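Local coordinates for TPR repeat-containing protein YrrB (Bacillus subtilis, PDB 2Q7F) that possibly mediates, through its tandem TPR repeats, complex formation among RNA sulfuration components, RNA processing components and aminoacyl-tRNA synthetases, at residues N53-I58 against L84-S89; I61-L66 against L77-K82; A195-G200 against E214-A219. One frame throughout, in Å; residues are numbered along the deposited sequence.

Contact 1: N53-I58 against L84-S89; sequences NKEDAI and LELDSS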
ATOM      1  N   ASN A  53      13.012  26.425  19.943  1.00 82.10           N
ATOM      2  CA  ASN A  53      11.859  26.317  19.039  1.00 81.21           C
ATOM      3  C   ASN A  53      10.782  25.378  19.586  1.00 80.52           C
ATOM      4  O   ASN A  53       9.959  24.857  18.822  1.00 80.36           O
ATOM      5  CB  ASN A  53      12.297  25.811  17.660  1.00 81.21           C
ATOM      6  CG  ASN A  53      12.783  26.915  16.749  1.00 81.23           C
ATOM      7  OD1 ASN A  53      12.539  26.885  15.540  1.00 81.41           O
ATOM      8  ND2 ASN A  53      13.480  27.895  17.316  1.00 81.26           N
ATOM      9  N   LYS A  54      10.796  25.178  20.905  1.00 79.61           N
ATOM     10  CA  LYS A  54       9.928  24.216  21.595  1.00 78.91           C
ATOM     11  C   LYS A  54       8.502  24.147  21.048  1.00 78.11           C
ATOM     12  O   LYS A  54       7.827  23.134  21.201  1.00 78.04           O
ATOM     13  CB  LYS A  54       9.857  24.533  23.096  1.00 79.15           C
ATOM     14  CG  LYS A  54      11.179  24.547  23.839  1.00 79.74           C
ATOM     15  CD  LYS A  54      11.794  23.165  23.981  1.00 80.96           C
ATOM     16  CE  LYS A  54      13.111  23.240  24.747  1.00 82.20           C
ATOM     17  NZ  LYS A  54      13.970  24.395  24.314  1.00 82.93           N
ATOM     18  N   GLU A  55       8.065  25.234  20.417  1.00 77.17           N
ATOM     19  CA  GLU A  55       6.679  25.421  19.987  1.00 76.05           C
ATOM     20  C   GLU A  55       6.378  24.906  18.580  1.00 75.01           C
ATOM     21  O   GLU A  55       5.217  24.678  18.243  1.00 74.94           O
ATOM     22  CB  GLU A  55       6.295  26.909  20.106  1.00 76.26           C
ATOM     23  CG  GLU A  55       5.616  27.299  21.426  1.00 76.66           C
ATOM     24  CD  GLU A  55       5.977  26.376  22.589  1.00 76.89           C
ATOM     25  OE1 GLU A  55       7.089  26.514  23.156  1.00 76.63           O
ATOM     26  OE2 GLU A  55       5.137  25.513  22.931  1.00 76.28           O
ATOM     27  N   ASP A  56       7.414  24.721  17.766  1.00 73.60           N
ATOM     28  CA  ASP A  56       7.223  24.260  16.392  1.00 72.22           C
ATOM     29  C   ASP A  56       7.154  22.724  16.289  1.00 70.77           C
ATOM     30  O   ASP A  56       7.957  22.014  16.884  1.00 70.54           O
ATOM     31  CB  ASP A  56       8.318  24.826  15.477  1.00 72.38           C
ATOM     32  CG  ASP A  56       7.929  24.795  14.002  1.00 73.21           C
ATOM     33  OD1 ASP A  56       8.142  25.813  13.314  1.00 74.62           O
ATOM     34  OD2 ASP A  56       7.408  23.763  13.522  1.00 73.62           O
ATOM     35  N   ALA A  57       6.187  22.233  15.520  1.00 69.06           N
ATOM     36  CA  ALA A  57       5.989  20.799  15.296  1.00 67.44           C
ATOM     37  C   ALA A  57       7.008  20.204  14.323  1.00 66.15           C
ATOM     38  O   ALA A  57       7.525  19.117  14.564  1.00 65.63           O
ATOM     39  CB  ALA A  57       4.562  20.532  14.800  1.00 67.28           C
ATOM     40  N   ILE A  58       7.284  20.939  13.240  1.00 64.79           N
ATOM     41  CA  ILE A  58       8.188  20.520  12.150  1.00 63.31           C
ATOM     42  C   ILE A  58       9.512  19.888  12.609  1.00 62.21           C
ATOM     43  O   ILE A  58       9.867  18.814  12.127  1.00 62.40           O
ATOM     44  CB  ILE A  58       8.474  21.690  11.130  1.00 63.51           C
ATOM     45  CG1 ILE A  58       7.172  22.346  10.629  1.00 63.32           C
ATOM     46  CG2 ILE A  58       9.373  21.227   9.969  1.00 62.68           C
ATOM     47  CD1 ILE A  58       6.371  21.528   9.623  1.00 64.40           C
ATOM     48  N   LEU A  84       1.988  16.237  17.138  1.00 50.15           N
ATOM     49  CA  LEU A  84       0.521  16.224  17.059  1.00 50.61           C
ATOM     50  C   LEU A  84      -0.141  16.910  18.248  1.00 51.27           C
ATOM     51  O   LEU A  84      -1.284  17.371  18.171  1.00 51.66           O
ATOM     52  CB  LEU A  84       0.015  14.784  16.942  1.00 50.41           C
ATOM     53  CG  LEU A  84       0.367  14.078  15.631  1.00 50.41           C
ATOM     54  CD1 LEU A  84       0.087  12.584  15.684  1.00 50.18           C
ATOM     55  CD2 LEU A  84      -0.349  14.741  14.452  1.00 50.71           C
ATOM     56  N   GLU A  85       0.590  16.956  19.352  1.00 51.87           N
ATOM     57  CA  GLU A  85       0.176  17.667  20.533  1.00 52.73           C
ATOM     58  C   GLU A  85       0.339  19.175  20.296  1.00 52.82           C
ATOM     59  O   GLU A  85      -0.316  19.982  20.946  1.00 52.71           O
ATOM     60  CB  GLU A  85       1.041  17.205  21.703  1.00 53.01           C
ATOM     61  CG  GLU A  85       0.461  17.475  23.075  1.00 54.99           C
ATOM     62  CD  GLU A  85       0.914  18.812  23.653  1.00 57.35           C
ATOM     63  OE1 GLU A  85       2.144  19.034  23.799  1.00 58.59           O
ATOM     64  OE2 GLU A  85       0.031  19.639  23.971  1.00 58.88           O
ATOM     65  N   LEU A  86       1.215  19.546  19.366  1.00 52.79           N
ATOM     66  CA  LEU A  86       1.467  20.941  19.060  1.00 52.77           C
ATOM     67  C   LEU A  86       0.610  21.408  17.903  1.00 53.10           C
ATOM     68  O   LEU A  86       0.040  22.493  17.947  1.00 53.62           O
ATOM     69  CB  LEU A  86       2.936  21.160  18.715  1.00 52.88           C
ATOM     70  CG  LEU A  86       4.002  21.085  19.808  1.00 52.67           C
ATOM     71  CD1 LEU A  86       5.361  21.188  19.156  1.00 52.57           C
ATOM     72  CD2 LEU A  86       3.822  22.161  20.878  1.00 51.82           C
ATOM     73  N   ASP A  87       0.543  20.592  16.859  1.00 53.09           N
ATOM     74  CA  ASP A  87      -0.294  20.859  15.708  1.00 52.96           C
ATOM     75  C   ASP A  87      -0.980  19.558  15.358  1.00 52.84           C
ATOM     76  O   ASP A  87      -0.379  18.686  14.726  1.00 53.18           O
ATOM     77  CB  ASP A  87       0.543  21.357  14.521  1.00 53.01           C
ATOM     78  CG  ASP A  87      -0.288  21.589  13.250  1.00 53.76           C
ATOM     79  OD1 ASP A  87      -1.536  21.566  13.321  1.00 54.08           O
ATOM     80  OD2 ASP A  87       0.311  21.799  12.168  1.00 54.47           O
ATOM     81  N   SER A  88      -2.236  19.430  15.776  1.00 52.57           N
ATOM     82  CA  SER A  88      -3.039  18.246  15.478  1.00 51.97           C
ATOM     83  C   SER A  88      -3.478  18.177  14.011  1.00 51.48           C
ATOM     84  O   SER A  88      -4.207  17.272  13.629  1.00 51.26           O
ATOM     85  CB  SER A  88      -4.245  18.161  16.414  1.00 52.07           C
ATOM     86  OG  SER A  88      -5.171  19.195  16.144  1.00 51.80           O
ATOM     87  N   SER A  89      -3.015  19.121  13.194  1.00 51.15           N
ATOM     88  CA  SER A  89      -3.241  19.079  11.746  1.00 50.80           C
ATOM     89  C   SER A  89      -1.999  18.708  10.932  1.00 50.57           C
ATOM     90  O   SER A  89      -2.052  18.705   9.694  1.00 50.89           O
ATOM     91  CB  SER A  89      -3.801  20.414  11.242  1.00 51.00           C
ATOM     92  OG  SER A  89      -5.220  20.413  11.284  1.00 51.76           O
TER

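Contact 2: I61-L66 against L77-K82; sequences INFANL and LAFYDK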
ATOM      1  N   ILE A  61       8.913  16.517  13.956  1.00 55.92           N
ATOM      2  CA  ILE A  61       8.596  15.576  12.880  1.00 55.18           C
ATOM      3  C   ILE A  61       9.873  15.105  12.185  1.00 54.80           C
ATOM      4  O   ILE A  61      10.061  13.905  11.975  1.00 54.79           O
ATOM      5  CB  ILE A  61       7.610  16.161  11.837  1.00 55.08           C
ATOM      6  CG1 ILE A  61       6.327  16.649  12.518  1.00 54.79           C
ATOM      7  CG2 ILE A  61       7.293  15.117  10.776  1.00 54.32           C
ATOM      8  CD1 ILE A  61       5.416  17.468  11.620  1.00 55.06           C
ATOM      9  N   ASN A  62      10.747  16.050  11.850  1.00 54.04           N
ATOM     10  CA  ASN A  62      12.017  15.726  11.217  1.00 53.38           C
ATOM     11  C   ASN A  62      12.862  14.780  12.044  1.00 53.09           C
ATOM     12  O   ASN A  62      13.470  13.852  11.496  1.00 53.16           O
ATOM     13  CB  ASN A  62      12.812  16.988  10.941  1.00 53.47           C
ATOM     14  CG  ASN A  62      12.199  17.840   9.869  1.00 53.80           C
ATOM     15  OD1 ASN A  62      12.468  19.037   9.801  1.00 55.59           O
ATOM     16  ND2 ASN A  62      11.367  17.241   9.021  1.00 53.56           N
ATOM     17  N   PHE A  63      12.900  15.009  13.358  1.00 52.53           N
ATOM     18  CA  PHE A  63      13.674  14.149  14.242  1.00 52.19           C
ATOM     19  C   PHE A  63      13.070  12.753  14.309  1.00 51.91           C
ATOM     20  O   PHE A  63      13.802  11.763  14.343  1.00 52.13           O
ATOM     21  CB  PHE A  63      13.830  14.751  15.640  1.00 52.22           C
ATOM     22  CG  PHE A  63      14.859  14.042  16.495  1.00 52.73           C
ATOM     23  CD1 PHE A  63      16.133  13.766  16.000  1.00 53.57           C
ATOM     24  CD2 PHE A  63      14.558  13.657  17.793  1.00 52.88           C
ATOM     25  CE1 PHE A  63      17.083  13.110  16.791  1.00 53.07           C
ATOM     26  CE2 PHE A  63      15.503  12.994  18.589  1.00 52.31           C
ATOM     27  CZ  PHE A  63      16.761  12.725  18.089  1.00 52.23           C
ATOM     28  N   ALA A  64      11.739  12.685  14.301  1.00 51.33           N
ATOM     29  CA  ALA A  64      11.014  11.415  14.272  1.00 50.85           C
ATOM     30  C   ALA A  64      11.248  10.650  12.965  1.00 50.46           C
ATOM     31  O   ALA A  64      11.413   9.425  12.978  1.00 50.27           O
ATOM     32  CB  ALA A  64       9.540  11.644  14.508  1.00 50.72           C
ATOM     33  N   ASN A  65      11.267  11.374  11.844  1.00 50.17           N
ATOM     34  CA  ASN A  65      11.663  10.794  10.554  1.00 49.83           C
ATOM     35  C   ASN A  65      13.074  10.212  10.590  1.00 49.35           C
ATOM     36  O   ASN A  65      13.339   9.163  10.010  1.00 49.27           O
ATOM     37  CB  ASN A  65      11.552  11.819   9.418  1.00 49.63           C
ATOM     38  CG  ASN A  65      10.115  12.245   9.142  1.00 50.22           C
ATOM     39  OD1 ASN A  65       9.166  11.577   9.548  1.00 51.51           O
ATOM     40  ND2 ASN A  65       9.953  13.376   8.457  1.00 48.92           N
ATOM     41  N   LEU A  66      13.979  10.898  11.273  1.00 49.11           N
ATOM     42  CA  LEU A  66      15.342  10.422  11.387  1.00 48.96           C
ATOM     43  C   LEU A  66      15.351   9.148  12.243  1.00 49.06           C
ATOM     44  O   LEU A  66      15.932   8.138  11.847  1.00 49.34           O
ATOM     45  CB  LEU A  66      16.230  11.530  11.959  1.00 48.70           C
ATOM     46  CG  LEU A  66      17.769  11.502  12.034  1.00 48.95           C
ATOM     47  CD1 LEU A  66      18.238  11.143  13.430  1.00 49.52           C
ATOM     48  CD2 LEU A  66      18.448  10.630  10.987  1.00 47.33           C
ATOM     49  N   LEU A  77       7.733   7.406  17.483  1.00 42.78           N
ATOM     50  CA  LEU A  77       6.330   7.559  17.880  1.00 42.50           C
ATOM     51  C   LEU A  77       6.126   8.584  18.972  1.00 42.23           C
ATOM     52  O   LEU A  77       5.110   9.274  18.984  1.00 42.16           O
ATOM     53  CB  LEU A  77       5.720   6.223  18.323  1.00 42.39           C
ATOM     54  CG  LEU A  77       5.345   5.257  17.189  1.00 42.68           C
ATOM     55  CD1 LEU A  77       4.990   3.868  17.719  1.00 40.20           C
ATOM     56  CD2 LEU A  77       4.240   5.809  16.260  1.00 40.51           C
ATOM     57  N   ALA A  78       7.081   8.679  19.888  1.00 41.97           N
ATOM     58  CA  ALA A  78       7.002   9.672  20.944  1.00 41.88           C
ATOM     59  C   ALA A  78       7.191  11.076  20.378  1.00 42.17           C
ATOM     60  O   ALA A  78       6.561  12.017  20.835  1.00 42.23           O
ATOM     61  CB  ALA A  78       7.993   9.381  22.023  1.00 41.39           C
ATOM     62  N   PHE A  79       8.033  11.215  19.363  1.00 42.80           N
ATOM     63  CA  PHE A  79       8.229  12.526  18.747  1.00 43.55           C
ATOM     64  C   PHE A  79       7.061  12.956  17.854  1.00 43.96           C
ATOM     65  O   PHE A  79       6.664  14.116  17.896  1.00 43.96           O
ATOM     66  CB  PHE A  79       9.566  12.603  18.019  1.00 43.46           C
ATOM     67  CG  PHE A  79      10.724  12.879  18.931  1.00 44.13           C
ATOM     68  CD1 PHE A  79      11.041  14.184  19.297  1.00 43.41           C
ATOM     69  CD2 PHE A  79      11.480  11.841  19.448  1.00 44.35           C
ATOM     70  CE1 PHE A  79      12.096  14.447  20.147  1.00 42.26           C
ATOM     71  CE2 PHE A  79      12.548  12.100  20.303  1.00 44.54           C
ATOM     72  CZ  PHE A  79      12.854  13.417  20.647  1.00 42.99           C
ATOM     73  N   TYR A  80       6.505  12.017  17.070  1.00 44.20           N
ATOM     74  CA  TYR A  80       5.278  12.274  16.292  1.00 43.87           C
ATOM     75  C   TYR A  80       4.159  12.666  17.233  1.00 44.18           C
ATOM     76  O   TYR A  80       3.383  13.574  16.934  1.00 44.36           O
ATOM     77  CB  TYR A  80       4.838  11.058  15.470  1.00 43.16           C
ATOM     78  CG  TYR A  80       5.756  10.687  14.332  1.00 43.30           C
ATOM     79  CD1 TYR A  80       6.114  11.634  13.340  1.00 42.47           C
ATOM     80  CD2 TYR A  80       6.266   9.388  14.223  1.00 41.61           C
ATOM     81  CE1 TYR A  80       6.967  11.286  12.286  1.00 39.80           C
ATOM     82  CE2 TYR A  80       7.121   9.033  13.168  1.00 40.23           C
ATOM     83  CZ  TYR A  80       7.460   9.982  12.214  1.00 41.34           C
ATOM     84  OH  TYR A  80       8.299   9.621  11.182  1.00 42.95           O
ATOM     85  N   ASP A  81       4.087  11.988  18.376  1.00 44.66           N
ATOM     86  CA  ASP A  81       3.098  12.302  19.399  1.00 45.28           C
ATOM     87  C   ASP A  81       3.207  13.775  19.795  1.00 45.82           C
ATOM     88  O   ASP A  81       2.219  14.501  19.795  1.00 45.89           O
ATOM     89  CB  ASP A  81       3.267  11.392  20.619  1.00 45.00           C
ATOM     90  CG  ASP A  81       2.149  11.553  21.624  1.00 45.21           C
ATOM     91  OD1 ASP A  81       2.397  12.129  22.702  1.00 46.82           O
ATOM     92  OD2 ASP A  81       1.018  11.123  21.339  1.00 45.17           O
ATOM     93  N   LYS A  82       4.422  14.207  20.099  1.00 46.66           N
ATOM     94  CA  LYS A  82       4.698  15.583  20.480  1.00 47.53           C
ATOM     95  C   LYS A  82       4.289  16.593  19.401  1.00 47.70           C
ATOM     96  O   LYS A  82       3.663  17.610  19.695  1.00 47.77           O
ATOM     97  CB  LYS A  82       6.184  15.734  20.845  1.00 47.92           C
ATOM     98  CG  LYS A  82       6.594  17.125  21.374  1.00 48.66           C
ATOM     99  CD  LYS A  82       5.746  17.599  22.550  1.00 48.60           C
ATOM    100  CE  LYS A  82       6.068  19.052  22.853  1.00 50.94           C
ATOM    101  NZ  LYS A  82       5.358  19.544  24.060  1.00 51.72           N
TER

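Contact 3: A195-G200 against E214-A219; sequences AFYNAG and EMLDKA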
ATOM      1  N   ALA A 195       0.384 -11.744 -11.154  1.00 59.14           N
ATOM      2  CA  ALA A 195      -0.641 -11.096 -11.968  1.00 58.93           C
ATOM      3  C   ALA A 195      -1.314 -12.121 -12.859  1.00 58.85           C
ATOM      4  O   ALA A 195      -2.542 -12.240 -12.846  1.00 58.94           O
ATOM      5  CB  ALA A 195      -0.044  -9.972 -12.804  1.00 59.03           C
ATOM      6  N   PHE A 196      -0.507 -12.872 -13.613  1.00 58.70           N
ATOM      7  CA  PHE A 196      -1.017 -13.946 -14.468  1.00 58.43           C
ATOM      8  C   PHE A 196      -1.888 -14.938 -13.690  1.00 58.18           C
ATOM      9  O   PHE A 196      -2.950 -15.339 -14.166  1.00 57.82           O
ATOM     10  CB  PHE A 196       0.127 -14.669 -15.190  1.00 58.53           C
ATOM     11  CG  PHE A 196       0.553 -14.006 -16.477  1.00 58.92           C
ATOM     12  CD1 PHE A 196       1.823 -13.447 -16.601  1.00 59.16           C
ATOM     13  CD2 PHE A 196      -0.313 -13.949 -17.570  1.00 58.83           C
ATOM     14  CE1 PHE A 196       2.220 -12.838 -17.789  1.00 58.65           C
ATOM     15  CE2 PHE A 196       0.075 -13.340 -18.756  1.00 58.32           C
ATOM     16  CZ  PHE A 196       1.342 -12.785 -18.865  1.00 58.43           C
ATOM     17  N   TYR A 197      -1.446 -15.308 -12.489  1.00 58.17           N
ATOM     18  CA  TYR A 197      -2.199 -16.234 -11.645  1.00 58.29           C
ATOM     19  C   TYR A 197      -3.544 -15.649 -11.248  1.00 58.34           C
ATOM     20  O   TYR A 197      -4.576 -16.321 -11.345  1.00 58.35           O
ATOM     21  CB  TYR A 197      -1.405 -16.615 -10.391  1.00 58.46           C
ATOM     22  CG  TYR A 197      -2.272 -17.155  -9.272  1.00 58.63           C
ATOM     23  CD1 TYR A 197      -2.805 -18.449  -9.331  1.00 58.72           C
ATOM     24  CD2 TYR A 197      -2.565 -16.367  -8.158  1.00 58.42           C
ATOM     25  CE1 TYR A 197      -3.606 -18.945  -8.303  1.00 58.72           C
ATOM     26  CE2 TYR A 197      -3.361 -16.849  -7.132  1.00 58.71           C
ATOM     27  CZ  TYR A 197      -3.877 -18.136  -7.209  1.00 58.81           C
ATOM     28  OH  TYR A 197      -4.661 -18.600  -6.185  1.00 58.78           O
ATOM     29  N   ASN A 198      -3.523 -14.399 -10.796  1.00 58.40           N
ATOM     30  CA  ASN A 198      -4.741 -13.715 -10.373  1.00 58.69           C
ATOM     31  C   ASN A 198      -5.684 -13.419 -11.538  1.00 59.04           C
ATOM     32  O   ASN A 198      -6.904 -13.358 -11.358  1.00 59.05           O
ATOM     33  CB  ASN A 198      -4.402 -12.449  -9.577  1.00 58.49           C
ATOM     34  CG  ASN A 198      -3.908 -12.765  -8.175  1.00 58.00           C
ATOM     35  OD1 ASN A 198      -4.699 -13.028  -7.273  1.00 57.15           O
ATOM     36  ND2 ASN A 198      -2.590 -12.746  -7.990  1.00 58.58           N
ATOM     37  N   ALA A 199      -5.110 -13.244 -12.728  1.00 59.61           N
ATOM     38  CA  ALA A 199      -5.879 -13.163 -13.963  1.00 60.16           C
ATOM     39  C   ALA A 199      -6.540 -14.511 -14.206  1.00 60.45           C
ATOM     40  O   ALA A 199      -7.731 -14.589 -14.503  1.00 60.33           O
ATOM     41  CB  ALA A 199      -4.979 -12.789 -15.136  1.00 60.13           C
ATOM     42  N   GLY A 200      -5.750 -15.568 -14.044  1.00 61.01           N
ATOM     43  CA  GLY A 200      -6.228 -16.934 -14.184  1.00 61.88           C
ATOM     44  C   GLY A 200      -7.421 -17.200 -13.293  1.00 62.46           C
ATOM     45  O   GLY A 200      -8.394 -17.812 -13.724  1.00 62.78           O
ATOM     46  N   GLU A 214      -4.931 -20.709 -19.889  1.00 77.06           N
ATOM     47  CA  GLU A 214      -3.953 -19.938 -20.668  1.00 77.19           C
ATOM     48  C   GLU A 214      -3.100 -19.021 -19.785  1.00 76.79           C
ATOM     49  O   GLU A 214      -1.870 -19.117 -19.790  1.00 76.78           O
ATOM     50  CB  GLU A 214      -4.674 -19.135 -21.762  1.00 77.21           C
ATOM     51  CG  GLU A 214      -3.835 -18.078 -22.481  1.00 77.71           C
ATOM     52  CD  GLU A 214      -4.672 -17.215 -23.421  1.00 77.95           C
ATOM     53  OE1 GLU A 214      -5.336 -17.780 -24.321  1.00 78.45           O
ATOM     54  OE2 GLU A 214      -4.664 -15.970 -23.263  1.00 78.92           O
ATOM     55  N   MET A 215      -3.763 -18.146 -19.027  1.00 76.48           N
ATOM     56  CA  MET A 215      -3.090 -17.207 -18.120  1.00 76.12           C
ATOM     57  C   MET A 215      -2.351 -17.937 -16.995  1.00 75.95           C
ATOM     58  O   MET A 215      -1.279 -17.501 -16.556  1.00 75.84           O
ATOM     59  CB  MET A 215      -4.093 -16.205 -17.527  1.00 76.01           C
ATOM     60  CG  MET A 215      -4.765 -15.290 -18.541  1.00 75.92           C
ATOM     61  SD  MET A 215      -3.629 -14.146 -19.341  1.00 76.34           S
ATOM     62  CE  MET A 215      -4.579 -13.677 -20.789  1.00 75.94           C
ATOM     63  N   LEU A 216      -2.940 -19.046 -16.543  1.00 75.70           N
ATOM     64  CA  LEU A 216      -2.385 -19.886 -15.482  1.00 75.52           C
ATOM     65  C   LEU A 216      -1.080 -20.543 -15.934  1.00 75.50           C
ATOM     66  O   LEU A 216      -0.115 -20.618 -15.163  1.00 75.37           O
ATOM     67  CB  LEU A 216      -3.412 -20.954 -15.093  1.00 75.59           C
ATOM     68  CG  LEU A 216      -3.670 -21.361 -13.641  1.00 75.71           C
ATOM     69  CD1 LEU A 216      -3.741 -20.160 -12.707  1.00 76.24           C
ATOM     70  CD2 LEU A 216      -4.969 -22.140 -13.587  1.00 75.48           C
ATOM     71  N   ASP A 217      -1.067 -21.016 -17.184  1.00 75.38           N
ATOM     72  CA  ASP A 217       0.129 -21.579 -17.808  1.00 75.28           C
ATOM     73  C   ASP A 217       1.296 -20.618 -17.672  1.00 75.06           C
ATOM     74  O   ASP A 217       2.343 -20.971 -17.119  1.00 74.94           O
ATOM     75  CB  ASP A 217      -0.113 -21.861 -19.295  1.00 75.48           C
ATOM     76  CG  ASP A 217      -1.015 -23.057 -19.530  1.00 75.96           C
ATOM     77  OD1 ASP A 217      -1.041 -23.968 -18.675  1.00 76.53           O
ATOM     78  OD2 ASP A 217      -1.700 -23.085 -20.577  1.00 76.35           O
ATOM     79  N   LYS A 218       1.088 -19.397 -18.158  1.00 74.80           N
ATOM     80  CA  LYS A 218       2.132 -18.380 -18.210  1.00 74.61           C
ATOM     81  C   LYS A 218       2.690 -18.027 -16.832  1.00 74.30           C
ATOM     82  O   LYS A 218       3.819 -17.550 -16.724  1.00 74.30           O
ATOM     83  CB  LYS A 218       1.635 -17.136 -18.951  1.00 74.73           C
ATOM     84  CG  LYS A 218       2.753 -16.232 -19.453  1.00 75.22           C
ATOM     85  CD  LYS A 218       2.419 -15.574 -20.786  1.00 75.78           C
ATOM     86  CE  LYS A 218       2.913 -16.399 -21.961  1.00 75.77           C
ATOM     87  NZ  LYS A 218       3.047 -15.565 -23.186  1.00 75.77           N
ATOM     88  N   ALA A 219       1.909 -18.285 -15.787  1.00 74.11           N
ATOM     89  CA  ALA A 219       2.361 -18.080 -14.409  1.00 73.86           C
ATOM     90  C   ALA A 219       3.354 -19.156 -13.980  1.00 73.68           C
ATOM     91  O   ALA A 219       4.367 -18.850 -13.357  1.00 73.60           O
ATOM     92  CB  ALA A 219       1.180 -18.030 -13.449  1.00 73.83           C
TER

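Contact 1: N53-I58 against L84-S89
L86 points its side chain out of the last turn of helix 73-86 and lays it against the backbone of K54-D56, in the type I turn that begins at N53. Its CD1 methyl does most of the touching, lying 3.5 Å from the carbonyl oxygen D56 O and 3.6 Å from E55 O. These are van der Waals contacts of a methyl with main-chain oxygens, and they suit a branched leucine, whose two methyls can spread over a curved backbone. With CG anti to its carbonyl carbon (chi1 -72°), the isobutyl group of L86 reaches across to the backbone of K54-D56. The side chain of E55 crosses that of L86 at about a right angle: its chain is bent at chi2, which brings OE2 to 4.1 Å from L86 CD2 at the margin of the contact.

A57, the small residue just after the N-cap, faces the other segment directly. Its CB sits 4.3 Å from L86 CB and 4.1 Å from D87 CB, a close approach of backbones that a methyl group permits.

Two aspartates shape the chain beside this packing. D56 is the N-cap of helix 57-69: its OD2 accepts from I58 N at 2.8 Å, met nearly end-on. After helix 73-86, D87 OD1 accepts from S89 N, an Asx turn, the donor standing 58° out of the carboxylate plane. Nearby, K54 O and S88 O accept from the hydroxyls of Y60 and Y94. The start of helix 57-69 thus packs against the end of helix 73-86, at the end of the hairpin away from its connecting loop, as in the antiparallel helix pair of a TPR, here the second repeat.

Contact 2: I61-L66 against L77-K82
A64 and Y80 make the central CH-pi contact between two antiparallel helices. The A64 methyl sits over the middle of the Y80 ring, its CB 3.4 Å from the ring centroid; a residue as small as alanine lets the ring lie close against helix 57-69. The same CB also touches F79 CB at 3.6 Å, and I61 CG2 reaches Y80 CE1 at 4.1 Å.

The aromatic pairing is T-shaped. F63 turns an edge to the face of F79, with ring planes at 89° and centroids 4.8 Å apart, and its CD2 lies toward the rim of that face. F63 can do this because its CG lies anti to the backbone N (chi1 -168°), swinging the ring toward the partner helix. I50 and F46 of helix 46-50 touch F79 and F63 respectively.

One polar bond spans the interface: Y80 OH donates to N65 OD1 at 2.7 Å, in the carbonyl plane, while S68 OG adds a weak bond to the hydroxyl. A phenylalanine in place of Y80 would probably keep the packing on A64 but leave N65 OD1 without its donor and the amide freer to turn.

The segment axes approach to 8.2 Å at 164°, with a small residue of the first helix packed on the ring of a large one of the second: the helical hairpin of a TPR.

Contact 3: A195-G200 against E214-A219
The F196 ring meets the other helix with one face and one edge. Over the face lies the aliphatic part of K218, whose CG stands 3.8 Å from the F196 ring centroid, nearly above its centre. At the edge, close to the ring plane, the sulfur of M215 makes a Met-aromatic contact, SD to F196 CD2 at 3.8 Å. The two side chains cross at about a right angle, the bend of M215 at chi2 carrying its thioether past the ring. K218 has CG anti to the backbone N (chi1 -161°), which turns CG over the ring; bends at chi2 and chi3 keep CD against the ring near CZ and lead the end of the chain away, so a long lysine can pack with its carbons and keep its charge outward. The Y197 ring meets L216, side by side, with CD1 to CD1 at 3.9 Å, and also meets the ring of H226 and helix 227-233, so it bridges to the next helix.

Helices 193-205 and 211-222 run antiparallel, their segment axes 7.5 Å apart at 156°, as the two helices of a TPR do; they belong to the sixth repeat.

Small residues allow the approach. G200 is nearest L216 in backbone terms, their CA atoms 5.0 Å apart, and a CB on G200 would probably collide with L216 CD1, which lies 4.3 Å from G200 CA. A219 sets its methyl against F196 CB, at 3.9 Å, and against the backbone N and CB of Y197. F196 CB in turn rests on the backbone oxygen M215 O, while A199 adds its own methyl beside M215 CG.

Contacts 1 and 2 are two levels of one hairpin: both involve helix 57-69 and helix 73-86, with centres 10 Å apart, and contact 2 lies within the stretch of chain that contact 1 closes. Contact 1 lies at the surface, at the end of the hairpin where the chain enters and leaves; contact 2 is its buried body. Contact 3 repeats the pairing of contact 2 in the last TPR, on the opposite side of the chain's centre; their centres are 44 Å apart and their nearest atoms about 31 Å. Contact 1 lies farther still, 50 Å from contact 3 between centres. The contacts thus sample both ends of the repeat array.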